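Local coordinates for putative lipoprotein (Bacteroides thetaiotaomicron, PDB 4Q1Z) that is of unknown function but belongs to the DUF4876 family of putative bacterial lipoproteins and is probably tethered to a membrane by a lipid, at residues G155-K160 with A322-G327; E312-E317 with A331-V336; N76-N81 with G102-P107; I19-I24 with G68-T73. One frame throughout, in Å; residues are numbered along the deposited sequence.

Contact 1 of 4, residues G155-K160 with A322-G327; sequences GTATTK and AKRVPG
R324 reaches across to G155 and lays its guanidinium group against the backbone of A157. The bond from R324 NH2 to G155 O is 3.0 Å long and nearly straight, 171° at the hydrogen. G155 O lies in the guanidinium plane, but NH2 stands 43° out of the carbonyl plane of G155. The two flat groups are therefore not coplanar. Over one guanidinium face sits A157 N, 3.4 Å above the plane and offset toward the rim. CG of R324 is held between its backbone N and carbonyl carbon (chi1 54°), and a bend at chi2 turns the group to G155. The other acceptors are P154 O for NE, E312 OE2 and A313 O for NH1, and G263 O for NH2, which together should fix the group's rotation. With a leucine in place of R324, G155 O would probably be left without this donor and E312 without one of its charged mates.

Further along, A157 and A322 pack methyl to methyl, CB to CB at 4.0 Å. A322 CA also comes within 3.3 Å of T158 O, a bent CA-H...O contact. A water joins the backbones here. It accepts from T158 N at 3.1 Å and donates to A322 O at 2.9 Å. T158 OG1 turns back to accept from K160 N, forming an ST turn. The contact joins the loop after strand 148-152 to the loop before strand 344-347, with R324 and V325 resting on A265 of strand 265-269.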
loop_
_atom_site.group_PDB
_atom_site.type_symbol
_atom_site.label_atom_id
_atom_site.label_comp_id
_atom_site.label_asym_id
_atom_site.label_seq_id
_atom_site.Cartn_x
_atom_site.Cartn_y
_atom_site.Cartn_z
ATOM N N GLY A 155 -11.215 0.076 -18.275
ATOM C CA GLY A 155 -11.849 -0.322 -17.015
ATOM C C GLY A 155 -11.785 -1.815 -16.767
ATOM O O GLY A 155 -11.277 -2.245 -15.736
ATOM N N THR A 156 -12.240 -2.616 -17.757
ATOM C CA THR A 156 -12.118 -4.081 -17.779
ATOM C C THR A 156 -10.959 -4.447 -18.685
ATOM O O THR A 156 -10.815 -3.867 -19.752
ATOM C CB THR A 156 -13.417 -4.753 -18.247
ATOM O OG1 THR A 156 -14.532 -4.151 -17.578
ATOM C CG2 THR A 156 -13.402 -6.282 -18.021
ATOM N N ALA A 157 -10.139 -5.400 -18.272
ATOM C CA ALA A 157 -8.980 -5.853 -19.046
ATOM C C ALA A 157 -9.395 -6.336 -20.450
ATOM O O ALA A 157 -10.419 -7.009 -20.618
ATOM C CB ALA A 157 -8.244 -6.957 -18.303
ATOM N N THR A 158 -8.607 -5.938 -21.451
ATOM C CA THR A 158 -8.841 -6.272 -22.844
ATOM C C THR A 158 -7.531 -6.285 -23.619
ATOM O O THR A 158 -6.571 -5.601 -23.249
ATOM C CB THR A 158 -9.862 -5.320 -23.492
ATOM O OG1 THR A 158 -10.007 -5.705 -24.854
ATOM C CG2 THR A 158 -9.458 -3.865 -23.416
ATOM N N THR A 159 -7.510 -7.082 -24.692
ATOM C CA THR A 159 -6.385 -7.229 -25.611
ATOM C C THR A 159 -6.415 -6.064 -26.611
ATOM O O THR A 159 -5.391 -5.771 -27.218
ATOM C CB THR A 159 -6.424 -8.621 -26.285
ATOM O OG1 THR A 159 -7.747 -8.903 -26.795
ATOM C CG2 THR A 159 -5.970 -9.730 -25.335
ATOM N N LYS A 160 -7.597 -5.400 -26.770
ATOM C CA LYS A 160 -7.827 -4.205 -27.593
ATOM C C LYS A 160 -6.956 -3.082 -27.015
ATOM O O LYS A 160 -7.119 -2.694 -25.855
ATOM C CB LYS A 160 -9.323 -3.848 -27.589
ATOM C CG LYS A 160 -10.018 -4.077 -28.911
ATOM C CD LYS A 160 -10.382 -5.541 -29.161
ATOM C CE LYS A 160 -10.768 -5.770 -30.605
ATOM N NZ LYS A 160 -12.077 -5.145 -30.952
ATOM N N ALA A 322 -3.470 -8.539 -21.595
ATOM C CA ALA A 322 -4.515 -7.543 -21.490
ATOM C C ALA A 322 -4.247 -6.537 -20.321
ATOM O O ALA A 322 -5.187 -5.971 -19.748
ATOM C CB ALA A 322 -5.841 -8.254 -21.292
ATOM N N LYS A 323 -2.962 -6.305 -19.991
ATOM C CA LYS A 323 -2.544 -5.395 -18.911
ATOM C C LYS A 323 -2.694 -3.904 -19.275
ATOM O O LYS A 323 -2.464 -3.525 -20.424
ATOM C CB LYS A 323 -1.078 -5.675 -18.532
ATOM C CG LYS A 323 -0.926 -6.889 -17.635
ATOM C CD LYS A 323 0.514 -7.235 -17.231
ATOM C CE LYS A 323 1.377 -6.141 -16.585
ATOM N NZ LYS A 323 0.768 -5.486 -15.388
ATOM N N ARG A 324 -3.053 -3.058 -18.281
ATOM C CA ARG A 324 -3.148 -1.601 -18.445
ATOM C C ARG A 324 -2.300 -0.875 -17.371
ATOM O O ARG A 324 -2.156 0.347 -17.426
ATOM C CB ARG A 324 -4.604 -1.071 -18.483
ATOM C CG ARG A 324 -5.545 -1.444 -17.326
ATOM C CD ARG A 324 -6.313 -2.683 -17.695
ATOM N NE ARG A 324 -7.501 -2.878 -16.880
ATOM C CZ ARG A 324 -7.635 -3.780 -15.915
ATOM N NH1 ARG A 324 -6.617 -4.561 -15.575
ATOM N NH2 ARG A 324 -8.788 -3.903 -15.274
ATOM N N VAL A 325 -1.704 -1.617 -16.425
ATOM C CA VAL A 325 -0.796 -1.023 -15.452
ATOM C C VAL A 325 0.607 -1.085 -16.104
ATOM O O VAL A 325 1.038 -2.171 -16.549
ATOM C CB VAL A 325 -0.811 -1.683 -14.024
ATOM C CG1 VAL A 325 0.206 -1.028 -13.093
ATOM C CG2 VAL A 325 -2.194 -1.638 -13.385
ATOM N N PRO A 326 1.339 0.049 -16.165
ATOM C CA PRO A 326 2.714 -0.015 -16.677
ATOM C C PRO A 326 3.560 -1.026 -15.867
ATOM O O PRO A 326 3.486 -1.065 -14.630
ATOM C CB PRO A 326 3.204 1.425 -16.520
ATOM C CG PRO A 326 1.934 2.263 -16.458
ATOM C CD PRO A 326 1.002 1.409 -15.693
ATOM N N GLY A 327 4.302 -1.872 -16.600
ATOM C CA GLY A 327 5.138 -2.958 -16.091
ATOM C C GLY A 327 6.061 -2.610 -14.943
ATOM O O GLY A 327 6.287 -3.449 -14.066
HETATM O O HOH W 1 -6.525 -3.681 -20.851
#

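Contact 2 of 4, residues E312-E317 with A331-V336; sequences EAVNNE and AGITWV
T334 N donates to E312 O at 2.9 Å, and V314 N donates to T334 O at the same length. These bonds make a single beta bridge between A313 and T334, just where edge strand 307-312 runs out. Both segments run in the same direction. Beside the bridge, I333 CG2 touches E312 CG at 3.8 Å. Beyond CG the E312 carboxylate turns away to K323 and R324. V314 CG2 packs on I333 CB at 3.7 Å, the two side chains crossing at about a right angle.

W335 packs farther along. Its CG is set between its own backbone N and carbonyl carbon (chi1 65°), which brings one ring face under N316 and E317. E317 CB makes a CH-pi contact 3.9 Å from the centroid of the six-membered ring of W335. E317 N lies over the centre of the indole. R380 of strand 378-382 adds a cation-pi partner. If W335 were an alanine, E317 CB and the N316 backbone would probably lose the surface they rest on, and R380 its aromatic mate. In the ring plane, at its edge, a water accepts from W335 NE1 at 3.3 Å and donates to E317 OE2 at 2.9 Å.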
loop_
_atom_site.group_PDB
_atom_site.type_symbol
_atom_site.label_atom_id
_atom_site.label_comp_id
_atom_site.label_asym_id
_atom_site.label_seq_id
_atom_site.Cartn_x
_atom_site.Cartn_y
_atom_site.Cartn_z
ATOM N N GLU A 312 -2.694 -4.727 -10.578
ATOM C CA GLU A 312 -3.378 -5.123 -11.816
ATOM C C GLU A 312 -4.263 -6.328 -11.573
ATOM O O GLU A 312 -3.771 -7.453 -11.608
ATOM C CB GLU A 312 -2.360 -5.433 -12.939
ATOM C CG GLU A 312 -2.977 -5.823 -14.272
ATOM C CD GLU A 312 -2.890 -4.755 -15.341
ATOM O OE1 GLU A 312 -1.752 -4.334 -15.648
ATOM O OE2 GLU A 312 -3.946 -4.361 -15.895
ATOM N N ALA A 313 -5.578 -6.114 -11.381
ATOM C CA ALA A 313 -6.474 -7.269 -11.280
ATOM C C ALA A 313 -7.143 -7.459 -12.631
ATOM O O ALA A 313 -7.329 -6.488 -13.394
ATOM C CB ALA A 313 -7.488 -7.120 -10.156
ATOM N N VAL A 314 -7.374 -8.743 -12.981
ATOM C CA VAL A 314 -7.943 -9.189 -14.256
ATOM C C VAL A 314 -8.942 -10.334 -14.005
ATOM O O VAL A 314 -9.047 -10.829 -12.877
ATOM C CB VAL A 314 -6.849 -9.616 -15.277
ATOM C CG1 VAL A 314 -5.979 -8.438 -15.735
ATOM C CG2 VAL A 314 -6.011 -10.779 -14.753
ATOM N N ASN A 315 -9.683 -10.724 -15.070
ATOM C CA ASN A 315 -10.723 -11.756 -15.109
ATOM C C ASN A 315 -10.253 -13.089 -14.557
ATOM O O ASN A 315 -10.928 -13.668 -13.720
ATOM C CB ASN A 315 -11.215 -11.971 -16.554
ATOM C CG ASN A 315 -11.747 -10.773 -17.295
ATOM O OD1 ASN A 315 -11.148 -9.697 -17.342
ATOM N ND2 ASN A 315 -12.846 -10.972 -17.979
ATOM N N ASN A 316 -9.117 -13.589 -15.067
ATOM C CA ASN A 316 -8.517 -14.879 -14.715
ATOM C C ASN A 316 -7.073 -14.919 -15.178
ATOM O O ASN A 316 -6.561 -13.900 -15.630
ATOM C CB ASN A 316 -9.310 -16.043 -15.321
ATOM C CG ASN A 316 -9.762 -15.809 -16.723
ATOM O OD1 ASN A 316 -8.966 -15.574 -17.623
ATOM N ND2 ASN A 316 -11.068 -15.794 -16.916
ATOM N N GLU A 317 -6.420 -16.087 -15.083
ATOM C CA GLU A 317 -5.009 -16.257 -15.447
ATOM C C GLU A 317 -4.718 -16.119 -16.971
ATOM O O GLU A 317 -3.540 -16.070 -17.353
ATOM C CB GLU A 317 -4.456 -17.592 -14.920
ATOM C CG GLU A 317 -5.336 -18.813 -15.157
ATOM C CD GLU A 317 -6.381 -19.090 -14.092
ATOM O OE1 GLU A 317 -7.466 -18.466 -14.155
ATOM O OE2 GLU A 317 -6.127 -19.947 -13.212
ATOM N N ALA A 331 4.330 -5.746 -12.907
ATOM C CA ALA A 331 4.769 -6.625 -14.000
ATOM C C ALA A 331 3.817 -7.805 -14.198
ATOM O O ALA A 331 3.910 -8.511 -15.193
ATOM C CB ALA A 331 6.168 -7.149 -13.705
ATOM N N GLY A 332 2.909 -8.003 -13.268
ATOM C CA GLY A 332 1.982 -9.113 -13.328
ATOM C C GLY A 332 0.514 -8.756 -13.348
ATOM O O GLY A 332 0.119 -7.643 -13.727
ATOM N N ILE A 333 -0.295 -9.788 -13.011
ATOM C CA ILE A 333 -1.758 -9.824 -12.950
ATOM C C ILE A 333 -2.198 -10.680 -11.772
ATOM O O ILE A 333 -1.594 -11.730 -11.509
ATOM C CB ILE A 333 -2.378 -10.378 -14.271
ATOM C CG1 ILE A 333 -1.813 -11.778 -14.680
ATOM C CG2 ILE A 333 -2.289 -9.380 -15.406
ATOM C CD1 ILE A 333 -2.877 -12.800 -15.275
ATOM N N THR A 334 -3.270 -10.261 -11.102
ATOM C CA THR A 334 -3.915 -10.986 -9.982
ATOM C C THR A 334 -5.378 -11.161 -10.372
ATOM O O THR A 334 -5.817 -10.515 -11.320
ATOM C CB THR A 334 -3.680 -10.321 -8.612
ATOM O OG1 THR A 334 -4.066 -11.237 -7.588
ATOM C CG2 THR A 334 -4.402 -9.002 -8.455
ATOM N N TRP A 335 -6.105 -12.080 -9.733
ATOM C CA TRP A 335 -7.493 -12.398 -10.117
ATOM C C TRP A 335 -8.169 -13.232 -9.045
ATOM O O TRP A 335 -7.513 -13.677 -8.105
ATOM C CB TRP A 335 -7.523 -13.181 -11.478
ATOM C CG TRP A 335 -6.870 -14.541 -11.416
ATOM C CD1 TRP A 335 -7.464 -15.720 -11.061
ATOM C CD2 TRP A 335 -5.470 -14.833 -11.592
ATOM N NE1 TRP A 335 -6.527 -16.732 -11.016
ATOM C CE2 TRP A 335 -5.295 -16.219 -11.341
ATOM C CE3 TRP A 335 -4.347 -14.061 -11.938
ATOM C CZ2 TRP A 335 -4.045 -16.857 -11.468
ATOM C CZ3 TRP A 335 -3.104 -14.682 -12.025
ATOM C CH2 TRP A 335 -2.964 -16.068 -11.816
ATOM N N VAL A 336 -9.487 -13.463 -9.207
ATOM C CA VAL A 336 -10.294 -14.318 -8.339
ATOM C C VAL A 336 -11.018 -15.316 -9.250
ATOM O O VAL A 336 -11.617 -16.282 -8.775
ATOM C CB VAL A 336 -11.242 -13.585 -7.358
ATOM C CG1 VAL A 336 -10.452 -12.784 -6.347
ATOM C CG2 VAL A 336 -12.272 -12.728 -8.083
HETATM O O HOH W 2 -10.907 -11.602 -11.074
HETATM O O HOH W 3 -6.571 -19.941 -10.320
#

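Contact 3 of 4, residues N76-N81 with G102-P107; sequences NEYYIN and GLKVSP. With PGE (triethylene glycol), chain H; PGE (triethylene glycol), chain I.
Y79 and L103 form an antiparallel hydrogen-bonded pair in the hairpin of strands 77-89 and 95-105. Y79 N donates to L103 O, and L103 N returns the bond to Y79 O, each at 2.9 Å. On either side of this pair stand the non-hydrogen-bonded pairs Y78 with K104 and I80 with G102. G102 has no side chain, and I80 CG2 lies 3.8 Å from its CA; a CB there would be tight against that methyl. Toward N76 the strands part. V105 N still reaches E77 O at 2.7 Å, almost straight, but a water links the other two atoms, accepting from E77 N and donating to V105 O.

The hairpin lies inside a seven-stranded mixed sheet, with strand 60-72 beside 77-89 and strand 11-19 beside 95-105. E77, Y79, L103 and V105 point to one face, where Y79 CB packs on V105 CG2 at 3.9 Å. R360 of strand 359-360 covers Y79 and V105. The Y79 hydroxyl bonds to S67 and to E361 N.

Y78, I80 and K104 point to the other face. The Y78 and K104 side chains cross at a slant, with Y78 CD2 3.8 Å from K104 CA. K104 is fully extended, and its CG is opposite the backbone N (chi1 -168°), which carries the chain obliquely across N76. K104 CE passes N76 OD1 at 3.4 Å. Two triethylene glycols, probably from the crystallisation liquor, take up the ends: K104 NZ bonds to an O4 of each, at 2.8 Å for one, and N76 OD1 accepts from O1 of the other.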
loop_
_atom_site.group_PDB
_atom_site.type_symbol
_atom_site.label_atom_id
_atom_site.label_comp_id
_atom_site.label_asym_id
_atom_site.label_seq_id
_atom_site.Cartn_x
_atom_site.Cartn_y
_atom_site.Cartn_z
ATOM N N ASN A 76 14.855 4.522 -1.410
ATOM C CA ASN A 76 14.286 3.191 -1.187
ATOM C C ASN A 76 14.401 2.907 0.295
ATOM O O ASN A 76 15.429 3.203 0.890
ATOM C CB ASN A 76 14.960 2.096 -2.005
ATOM C CG ASN A 76 14.789 2.245 -3.478
ATOM O OD1 ASN A 76 13.675 2.412 -3.996
ATOM N ND2 ASN A 76 15.903 2.202 -4.178
ATOM N N GLU A 77 13.351 2.395 0.903
ATOM C CA GLU A 77 13.356 2.126 2.323
ATOM C C GLU A 77 13.630 0.666 2.566
ATOM O O GLU A 77 13.127 -0.190 1.831
ATOM C CB GLU A 77 12.040 2.546 2.951
ATOM C CG GLU A 77 12.100 2.653 4.462
ATOM C CD GLU A 77 10.762 2.658 5.171
ATOM O OE1 GLU A 77 9.820 3.298 4.651
ATOM O OE2 GLU A 77 10.658 2.018 6.244
ATOM N N TYR A 78 14.460 0.387 3.585
ATOM C CA TYR A 78 14.849 -0.952 3.983
ATOM C C TYR A 78 14.697 -1.154 5.469
ATOM O O TYR A 78 15.151 -0.323 6.251
ATOM C CB TYR A 78 16.324 -1.259 3.604
ATOM C CG TYR A 78 16.667 -1.084 2.141
ATOM C CD1 TYR A 78 16.949 0.174 1.617
ATOM C CD2 TYR A 78 16.776 -2.185 1.295
ATOM C CE1 TYR A 78 17.281 0.340 0.276
ATOM C CE2 TYR A 78 17.123 -2.033 -0.047
ATOM C CZ TYR A 78 17.367 -0.765 -0.553
ATOM O OH TYR A 78 17.685 -0.592 -1.878
ATOM N N TYR A 79 14.124 -2.286 5.867
ATOM C CA TYR A 79 14.094 -2.692 7.258
ATOM C C TYR A 79 15.348 -3.543 7.440
ATOM O O TYR A 79 15.534 -4.562 6.754
ATOM C CB TYR A 79 12.789 -3.415 7.643
ATOM C CG TYR A 79 12.796 -3.869 9.088
ATOM C CD1 TYR A 79 12.911 -2.951 10.132
ATOM C CD2 TYR A 79 12.751 -5.220 9.412
ATOM C CE1 TYR A 79 12.954 -3.369 11.460
ATOM C CE2 TYR A 79 12.791 -5.649 10.737
ATOM C CZ TYR A 79 12.912 -4.722 11.755
ATOM O OH TYR A 79 12.968 -5.168 13.048
ATOM N N ILE A 80 16.278 -3.055 8.265
ATOM C CA ILE A 80 17.560 -3.742 8.423
ATOM C C ILE A 80 17.597 -4.444 9.776
ATOM O O ILE A 80 17.013 -3.962 10.744
ATOM C CB ILE A 80 18.745 -2.762 8.161
ATOM C CG1 ILE A 80 18.796 -1.586 9.183
ATOM C CG2 ILE A 80 18.672 -2.239 6.709
ATOM C CD1 ILE A 80 19.963 -0.628 9.055
ATOM N N ASN A 81 18.205 -5.634 9.815
ATOM C CA ASN A 81 18.258 -6.470 11.012
ATOM C C ASN A 81 19.520 -7.323 11.045
ATOM O O ASN A 81 20.031 -7.724 10.008
ATOM C CB ASN A 81 17.006 -7.377 11.090
ATOM C CG ASN A 81 16.347 -7.414 12.449
ATOM O OD1 ASN A 81 16.984 -7.681 13.480
ATOM N ND2 ASN A 81 15.041 -7.171 12.487
ATOM N N GLY A 102 19.337 -6.267 4.850
ATOM C CA GLY A 102 18.182 -5.413 4.601
ATOM C C GLY A 102 17.044 -6.016 3.794
ATOM O O GLY A 102 17.242 -6.872 2.925
ATOM N N LEU A 103 15.833 -5.539 4.078
ATOM C CA LEU A 103 14.598 -5.941 3.411
ATOM C C LEU A 103 14.015 -4.722 2.708
ATOM O O LEU A 103 13.665 -3.784 3.401
ATOM C CB LEU A 103 13.616 -6.509 4.475
ATOM C CG LEU A 103 12.126 -6.725 4.041
ATOM C CD1 LEU A 103 12.002 -7.786 2.949
ATOM C CD2 LEU A 103 11.262 -7.092 5.224
ATOM N N LYS A 104 13.900 -4.707 1.368
ATOM C CA LYS A 104 13.280 -3.541 0.703
ATOM C C LYS A 104 11.796 -3.456 1.110
ATOM O O LYS A 104 11.072 -4.448 1.021
ATOM C CB LYS A 104 13.435 -3.531 -0.844
ATOM C CG LYS A 104 13.042 -2.165 -1.474
ATOM C CD LYS A 104 13.402 -2.100 -2.942
ATOM C CE LYS A 104 12.905 -0.855 -3.632
ATOM N NZ LYS A 104 13.261 -0.858 -5.079
ATOM N N VAL A 105 11.388 -2.286 1.617
ATOM C CA VAL A 105 10.044 -2.031 2.132
ATOM C C VAL A 105 9.356 -0.916 1.341
ATOM O O VAL A 105 9.851 0.224 1.313
ATOM C CB VAL A 105 10.088 -1.679 3.645
ATOM C CG1 VAL A 105 8.755 -1.124 4.123
ATOM C CG2 VAL A 105 10.511 -2.878 4.490
ATOM N N SER A 106 8.185 -1.248 0.735
ATOM C CA SER A 106 7.338 -0.269 0.040
ATOM C C SER A 106 6.496 0.462 1.105
ATOM O O SER A 106 5.762 -0.175 1.852
ATOM C CB SER A 106 6.479 -0.924 -1.025
ATOM O OG SER A 106 5.991 0.089 -1.884
ATOM N N PRO A 107 6.706 1.781 1.271
ATOM C CA PRO A 107 6.065 2.509 2.375
ATOM C C PRO A 107 4.513 2.463 2.506
ATOM O O PRO A 107 4.015 2.264 3.630
ATOM C CB PRO A 107 6.524 3.946 2.129
ATOM C CG PRO A 107 7.023 3.975 0.697
ATOM C CD PRO A 107 7.627 2.660 0.520
HETATM C C1 PGE H . 16.811 -3.767 -4.469
HETATM O O1 PGE H . 15.660 -4.604 -4.423
HETATM C C2 PGE H . 16.478 -2.398 -4.981
HETATM O O2 PGE H . 17.636 -1.786 -5.542
HETATM C C3 PGE H . 17.665 -0.365 -5.409
HETATM C C4 PGE H . 17.357 0.364 -6.701
HETATM O O4 PGE H . 13.253 0.661 -7.420
HETATM C C6 PGE H . 14.155 1.741 -7.704
HETATM C C5 PGE H . 15.557 1.266 -7.986
HETATM O O3 PGE H . 15.962 0.326 -6.997
HETATM C C1 PGE I . 10.147 1.826 -3.634
HETATM O O1 PGE I . 10.968 2.873 -4.168
HETATM C C2 PGE I . 9.190 1.251 -4.653
HETATM O O2 PGE I . 8.566 0.082 -4.136
HETATM C C3 PGE I . 8.642 -1.040 -5.011
HETATM C C4 PGE I . 9.482 -2.141 -4.430
HETATM O O4 PGE I . 13.217 -3.910 -6.068
HETATM C C6 PGE I . 11.850 -4.219 -5.787
HETATM C C5 PGE I . 10.952 -3.067 -6.081
HETATM O O3 PGE I . 9.726 -3.188 -5.368
HETATM O O HOH W 4 10.902 1.871 -0.530
#

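Contact 4 of 4, residues I19-I24 with G68-T73; sequences ITVENI and GTAIDT
D72 and N23 bring the flat side-chain groups, but both touch the other segment mainly through CB, and neither lays a face on it. D72 CB faces two backbone oxygens on one side, N23 O at 3.3 Å and E22 O at 3.5 Å. CG of D72 lies between its own backbone N and carbonyl carbon (chi1 76°), and the carboxylate is used elsewhere. OD2 takes the Y78 hydroxyl, while OD1 takes the backbone N of both E74 and N76. These bonds probably hold the carboxylate's rotation and the turn that follows strand 60-72. N23 CB meets T73 OG1 at 3.4 Å, with the two side chains crossing at a slant.

The N23 carbonyl is the main polar link. T73 N donates to N23 O at 3.0 Å, nearly in line with the C=O bond, although the angle at the hydrogen is only 131°. The D72 CA-H also approaches N23 O. N23 has a left-handed backbone, and the chain turns there into strand 24-35. I24 then pairs with D72 as an antiparallel non-hydrogen-bonded pair, their CA atoms 4.2 Å apart and their side chains diverging.

Apolar contact is confined to A70. I24 CG2 touches A70 CB at 4.3 Å, and V21 CG1 is a little farther from the same methyl. The loop leads from strand 11-19, beside strand 95-105, to strand 24-35, beside strand 60-72. On the way V21 rests on Y78 and I80 of strand 77-89, and A70 also packs on I80 and on L27 of strand 24-35.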
loop_
_atom_site.group_PDB
_atom_site.type_symbol
_atom_site.label_atom_id
_atom_site.label_comp_id
_atom_site.label_asym_id
_atom_site.label_seq_id
_atom_site.Cartn_x
_atom_site.Cartn_y
_atom_site.Cartn_z
ATOM N N ILE A 19 26.583 -3.706 6.924
ATOM C CA ILE A 19 25.261 -3.492 6.362
ATOM C C ILE A 19 25.340 -3.875 4.882
ATOM O O ILE A 19 26.241 -3.438 4.165
ATOM C CB ILE A 19 24.697 -2.074 6.645
ATOM C CG1 ILE A 19 24.743 -1.790 8.170
ATOM C CG2 ILE A 19 23.255 -1.978 6.141
ATOM C CD1 ILE A 19 24.561 -0.389 8.623
ATOM N N THR A 20 24.432 -4.778 4.480
ATOM C CA THR A 20 24.312 -5.424 3.175
ATOM C C THR A 20 23.545 -4.511 2.197
ATOM O O THR A 20 23.670 -4.711 0.988
ATOM C CB THR A 20 23.672 -6.820 3.401
ATOM O OG1 THR A 20 24.588 -7.591 4.181
ATOM C CG2 THR A 20 23.388 -7.583 2.123
ATOM N N VAL A 21 22.803 -3.490 2.699
ATOM C CA VAL A 21 22.084 -2.523 1.859
ATOM C C VAL A 21 23.116 -1.582 1.226
ATOM O O VAL A 21 24.013 -1.093 1.915
ATOM C CB VAL A 21 20.987 -1.751 2.640
ATOM C CG1 VAL A 21 20.393 -0.622 1.808
ATOM C CG2 VAL A 21 19.893 -2.690 3.122
ATOM N N GLU A 22 22.988 -1.363 -0.095
ATOM C CA GLU A 22 23.874 -0.527 -0.915
ATOM C C GLU A 22 23.435 0.939 -0.965
ATOM O O GLU A 22 22.239 1.233 -0.926
ATOM C CB GLU A 22 23.914 -1.071 -2.365
ATOM C CG GLU A 22 24.736 -2.339 -2.567
ATOM C CD GLU A 22 24.651 -3.026 -3.920
ATOM O OE1 GLU A 22 24.127 -2.429 -4.887
ATOM O OE2 GLU A 22 25.142 -4.173 -4.014
ATOM N N ASN A 23 24.426 1.851 -1.116
ATOM C CA ASN A 23 24.275 3.305 -1.266
ATOM C C ASN A 23 23.376 3.908 -0.191
ATOM O O ASN A 23 22.468 4.680 -0.518
ATOM C CB ASN A 23 23.732 3.649 -2.664
ATOM C CG ASN A 23 24.558 3.112 -3.805
ATOM O OD1 ASN A 23 25.731 3.455 -3.971
ATOM N ND2 ASN A 23 23.953 2.274 -4.634
ATOM N N ILE A 24 23.625 3.558 1.086
ATOM C CA ILE A 24 22.835 4.043 2.222
ATOM C C ILE A 24 22.971 5.570 2.354
ATOM O O ILE A 24 24.087 6.095 2.322
ATOM C CB ILE A 24 23.251 3.309 3.526
ATOM C CG1 ILE A 24 22.948 1.806 3.424
ATOM C CG2 ILE A 24 22.613 3.942 4.796
ATOM C CD1 ILE A 24 23.756 1.013 4.328
ATOM N N GLY A 68 16.577 -1.411 12.759
ATOM C CA GLY A 68 16.321 -0.051 12.318
ATOM C C GLY A 68 16.013 -0.005 10.846
ATOM O O GLY A 68 15.725 -1.042 10.235
ATOM N N THR A 69 16.102 1.197 10.267
ATOM C CA THR A 69 15.760 1.447 8.866
ATOM C C THR A 69 16.885 2.192 8.143
ATOM O O THR A 69 17.460 3.138 8.677
ATOM C CB THR A 69 14.386 2.195 8.785
ATOM O OG1 THR A 69 13.359 1.256 9.080
ATOM C CG2 THR A 69 14.080 2.788 7.410
ATOM N N ALA A 70 17.172 1.756 6.910
ATOM C CA ALA A 70 18.118 2.410 6.028
ATOM C C ALA A 70 17.367 2.925 4.813
ATOM O O ALA A 70 16.466 2.250 4.312
ATOM C CB ALA A 70 19.219 1.454 5.620
ATOM N N ILE A 71 17.684 4.151 4.391
ATOM C CA ILE A 71 17.115 4.778 3.199
ATOM C C ILE A 71 18.278 4.951 2.226
ATOM O O ILE A 71 19.304 5.493 2.627
ATOM C CB ILE A 71 16.356 6.105 3.513
ATOM C CG1 ILE A 71 15.077 5.829 4.328
ATOM C CG2 ILE A 71 15.978 6.853 2.223
ATOM C CD1 ILE A 71 15.240 5.934 5.803
ATOM N N ASP A 72 18.166 4.433 0.990
ATOM C CA ASP A 72 19.272 4.556 0.046
ATOM C C ASP A 72 19.180 5.890 -0.730
ATOM O O ASP A 72 18.283 6.700 -0.461
ATOM C CB ASP A 72 19.440 3.310 -0.866
ATOM C CG ASP A 72 18.511 3.046 -2.046
ATOM O OD1 ASP A 72 17.614 3.874 -2.304
ATOM O OD2 ASP A 72 18.708 2.016 -2.732
ATOM N N THR A 73 20.152 6.145 -1.634
ATOM C CA THR A 73 20.257 7.396 -2.395
ATOM C C THR A 73 19.075 7.629 -3.338
ATOM O O THR A 73 18.855 8.774 -3.739
ATOM C CB THR A 73 21.569 7.449 -3.162
ATOM O OG1 THR A 73 21.783 6.210 -3.843
ATOM C CG2 THR A 73 22.747 7.775 -2.263
#

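From the N terminus, contact 4 comes first, bringing the turn into strand 24-35 against the end of strand 60-72. Contact 3 follows in series and closes the hairpin of strands 77-89 and 95-105. The two touch, since strands 60-72 and 77-89 are neighbours in the seven-stranded sheet. Contact 1 opens next, at 155-160. Contact 2 opens at 312-317 before contact 1 closes at 322-327, and itself closes at 331-336, so these two cross. Their centres lie about 10 Å apart, and E312 is shared through its salt bridges. Contact 2 follows edge strand 307-312 of the eleven-stranded sheet; contact 1 adds the loop after strand 148-152. Contacts 1 and 3 stay about 12 Å apart at their nearest atoms.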